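Long-range contact in glutathione S-transferase family protein (Populus trichocarpa, PDB 5F06), which probably conjugates glutathione to electrophilic compounds with release of a halide anion, as a Phi-class glutathione transferase linked to detoxification: residues L20-L25 / T80-I85. Sequence-based numbering, arbitrary orientation.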
ATOM      1  N   LEU A  20      17.847   4.459   3.214  1.00  9.41           N
ATOM      2  CA  LEU A  20      18.780   5.465   3.719  1.00  9.40           C
ATOM      3  C   LEU A  20      20.183   5.282   3.127  1.00 10.16           C
ATOM      4  O   LEU A  20      20.831   6.262   2.757  1.00 10.00           O
ATOM      5  CB  LEU A  20      18.837   5.420   5.250  1.00  8.69           C
ATOM      6  CG  LEU A  20      17.595   5.957   5.970  1.00  9.62           C
ATOM      7  CD1 LEU A  20      17.523   5.463   7.412  1.00  9.32           C
ATOM      8  CD2 LEU A  20      17.585   7.477   5.936  1.00 11.43           C
ATOM      9  N   HIS A  21      20.646   4.039   3.020  1.00 11.99           N
ATOM     10  CA  HIS A  21      21.978   3.770   2.476  1.00 13.28           C
ATOM     11  C   HIS A  21      22.046   4.001   0.972  1.00 12.69           C
ATOM     12  O   HIS A  21      23.053   4.511   0.469  1.00 14.06           O
ATOM     13  CB  HIS A  21      22.415   2.337   2.796  1.00 12.93           C
ATOM     14  CG  HIS A  21      22.667   2.099   4.250  1.00 14.57           C
ATOM     15  ND1 HIS A  21      23.446   2.941   5.015  1.00 16.50           N
ATOM     16  CD2 HIS A  21      22.253   1.112   5.078  1.00 14.22           C
ATOM     17  CE1 HIS A  21      23.497   2.484   6.253  1.00 16.86           C
ATOM     18  NE2 HIS A  21      22.782   1.374   6.318  1.00 15.45           N
ATOM     19  N   GLU A  22      20.998   3.610   0.251  1.00 11.14           N
ATOM     20  CA  GLU A  22      20.925   3.880  -1.181  1.00 12.22           C
ATOM     21  C   GLU A  22      21.092   5.373  -1.441  1.00 13.56           C
ATOM     22  O   GLU A  22      21.707   5.776  -2.429  1.00 12.80           O
ATOM     23  CB  GLU A  22      19.597   3.393  -1.766  1.00 11.33           C
ATOM     24  CG  GLU A  22      19.452   1.879  -1.841  1.00 11.88           C
ATOM     25  CD  GLU A  22      20.290   1.246  -2.943  1.00 14.80           C
ATOM     26  OE1 GLU A  22      20.942   1.980  -3.712  1.00 15.69           O
ATOM     27  OE2 GLU A  22      20.288   0.002  -3.040  1.00 15.57           O
ATOM     28  N   LYS A  23      20.553   6.191  -0.540  1.00 13.31           N
ATOM     29  CA  LYS A  23      20.572   7.640  -0.709  1.00 12.01           C
ATOM     30  C   LYS A  23      21.828   8.273  -0.100  1.00 13.94           C
ATOM     31  O   LYS A  23      21.997   9.493  -0.147  1.00 15.93           O
ATOM     32  CB  LYS A  23      19.316   8.257  -0.087  1.00 10.86           C
ATOM     33  CG  LYS A  23      18.000   7.764  -0.708  1.00 11.16           C
ATOM     34  CD  LYS A  23      17.885   8.090  -2.189  1.00 13.36           C
ATOM     35  CE  LYS A  23      17.777   9.589  -2.445  1.00 14.31           C
ATOM     36  NZ  LYS A  23      17.769   9.909  -3.898  1.00 16.13           N
ATOM     37  N   ASN A  24      22.708   7.440   0.453  1.00 14.96           N
ATOM     38  CA  ASN A  24      23.945   7.910   1.087  1.00 15.62           C
ATOM     39  C   ASN A  24      23.686   8.924   2.199  1.00 15.15           C
ATOM     40  O   ASN A  24      24.410   9.910   2.319  1.00 17.26           O
ATOM     41  CB  ASN A  24      24.882   8.541   0.053  1.00 17.08           C
ATOM     42  CG  ASN A  24      25.325   7.563  -1.016  1.00 18.00           C
ATOM     43  OD1 ASN A  24      25.351   6.352  -0.798  1.00 19.57           O
ATOM     44  ND2 ASN A  24      25.700   8.091  -2.178  1.00 18.08           N
ATOM     45  N   LEU A  25      22.667   8.678   3.015  1.00 11.74           N
ATOM     46  CA  LEU A  25      22.267   9.637   4.044  1.00 10.87           C
ATOM     47  C   LEU A  25      22.835   9.320   5.424  1.00 11.04           C
ATOM     48  O   LEU A  25      22.967   8.153   5.809  1.00 10.95           O
ATOM     49  CB  LEU A  25      20.743   9.701   4.134  1.00 10.18           C
ATOM     50  CG  LEU A  25      20.025  10.297   2.921  1.00 11.91           C
ATOM     51  CD1 LEU A  25      18.528  10.115   3.057  1.00 12.76           C
ATOM     52  CD2 LEU A  25      20.372  11.772   2.755  1.00 12.96           C
ATOM     53  N   THR A  80      20.475  13.087  -4.967  1.00 15.85           N
ATOM     54  CA  THR A  80      21.537  12.628  -4.078  1.00 16.90           C
ATOM     55  C   THR A  80      21.461  11.113  -3.925  1.00 15.44           C
ATOM     56  O   THR A  80      20.394  10.555  -3.689  1.00 15.61           O
ATOM     57  CB  THR A  80      21.444  13.321  -2.704  1.00 17.77           C
ATOM     58  OG1 THR A  80      21.753  14.710  -2.868  1.00 19.70           O
ATOM     59  CG2 THR A  80      22.417  12.704  -1.695  1.00 18.22           C
ATOM     60  N   GLY A  81      22.601  10.451  -4.076  1.00 14.82           N
ATOM     61  CA  GLY A  81      22.650   9.007  -4.004  1.00 14.05           C
ATOM     62  C   GLY A  81      21.896   8.399  -5.171  1.00 14.07           C
ATOM     63  O   GLY A  81      21.822   8.990  -6.249  1.00 15.03           O
ATOM     64  N   TYR A  82      21.328   7.217  -4.963  1.00 13.18           N
ATOM     65  CA  TYR A  82      20.677   6.520  -6.061  1.00 13.40           C
ATOM     66  C   TYR A  82      19.299   7.094  -6.394  1.00 12.75           C
ATOM     67  O   TYR A  82      18.555   7.524  -5.518  1.00 12.80           O
ATOM     68  CB  TYR A  82      20.538   5.026  -5.761  1.00 13.19           C
ATOM     69  CG  TYR A  82      20.013   4.290  -6.963  1.00 13.34           C
ATOM     70  CD1 TYR A  82      20.869   3.879  -7.973  1.00 14.84           C
ATOM     71  CD2 TYR A  82      18.655   4.050  -7.112  1.00 12.54           C
ATOM     72  CE1 TYR A  82      20.390   3.227  -9.090  1.00 15.21           C
ATOM     73  CE2 TYR A  82      18.168   3.402  -8.224  1.00 13.00           C
ATOM     74  CZ  TYR A  82      19.038   2.994  -9.212  1.00 14.04           C
ATOM     75  OH  TYR A  82      18.553   2.346 -10.323  1.00 14.40           O
ATOM     76  N   ASP A  83      18.974   7.065  -7.684  1.00 14.25           N
ATOM     77  CA  ASP A  83      17.714   7.583  -8.209  1.00 15.03           C
ATOM     78  C   ASP A  83      16.578   6.567  -8.043  1.00 14.54           C
ATOM     79  O   ASP A  83      16.230   5.852  -8.986  1.00 14.94           O
ATOM     80  CB  ASP A  83      17.903   7.947  -9.685  1.00 16.40           C
ATOM     81  CG  ASP A  83      16.677   8.587 -10.301  1.00 17.43           C
ATOM     82  OD1 ASP A  83      15.749   8.968  -9.556  1.00 17.96           O
ATOM     83  OD2 ASP A  83      16.658   8.719 -11.542  1.00 18.24           O
ATOM     84  N   LEU A  84      15.999   6.518  -6.843  1.00 12.02           N
ATOM     85  CA  LEU A  84      15.052   5.460  -6.485  1.00 12.04           C
ATOM     86  C   LEU A  84      13.651   5.631  -7.081  1.00 11.81           C
ATOM     87  O   LEU A  84      12.981   4.634  -7.353  1.00 10.76           O
ATOM     88  CB  LEU A  84      14.922   5.356  -4.960  1.00 11.22           C
ATOM     89  CG  LEU A  84      16.066   4.686  -4.197  1.00 12.85           C
ATOM     90  CD1 LEU A  84      15.877   4.852  -2.698  1.00 14.19           C
ATOM     91  CD2 LEU A  84      16.159   3.205  -4.556  1.00 13.88           C
ATOM     92  N   ILE A  85      13.201   6.874  -7.266  1.00 11.83           N
ATOM     93  CA  ILE A  85      11.846   7.113  -7.772  1.00 13.27           C
ATOM     94  C   ILE A  85      11.829   7.839  -9.121  1.00 13.65           C
ATOM     95  O   ILE A  85      10.769   8.231  -9.607  1.00 14.04           O
ATOM     96  CB  ILE A  85      10.996   7.901  -6.748  1.00 15.78           C
ATOM     97  CG1 ILE A  85      11.623   9.263  -6.429  1.00 18.81           C
ATOM     98  CG2 ILE A  85      10.822   7.069  -5.475  1.00 16.28           C
ATOM     99  CD1 ILE A  85      10.707  10.183  -5.634  1.00 22.61           C
TER
HETATM  100  O   HOH W   1      15.311   9.003  -4.782  1.00  9.05           O
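Lys23 and Glu22, at the Schellman-type C-terminal end of helix 11-22, meet Thr80 to Leu84 of the loop that leads from the thioredoxin-like N-terminal domain to the helical C-terminal domain. Lys23 joins the two through its ammonium. NZ donates to Thr80 O at 2.7 Å and to Tyr82 O at 3.0 Å. The first carbonyl is met close to its plane, the second with the donor tilted 34° from it. NZ also binds Phe77 O and a water at 2.8 Å, which has a weak bond to Leu84 N. Two successive turns along the Lys23 chain bring NZ into the bend of the loop, where the carbonyls turn inward. On the way CD passes Leu84 CD1 at 3.8 Å. With an alanine at Lys23, the carbonyls of Phe77, Thr80 and Tyr82 would probably lose their shared donor, and part of the cover on Leu84 CD1 would go. The helix end itself accepts a nearly straight bond, Tyr82 N to Glu22 O at 2.9 Å. Gly81 has a positive phi, and its CA lies 4.1 Å from Lys23 CA; a beta carbon would run into Lys23 C and Glu22 O. The side chains of Glu22 and Tyr82 run side by side in the same direction, the carboxylate turned 65° from the ring. Glu22 OE1 lies 3.7 Å from Tyr82 CB. Beyond, Arg201 forms a salt bridge with Glu22 OE2 and a cation-pi contact with the Tyr82 ring, while Tyr82 OH is hydrogen-bonded to Tyr162 O. Four acceptors surround NZ, one more than its three hydrogens, so at least one hydrogen is probably shared. Within the contact its charge is likely to be met by carbonyl dipoles and a water rather than by a carboxylate.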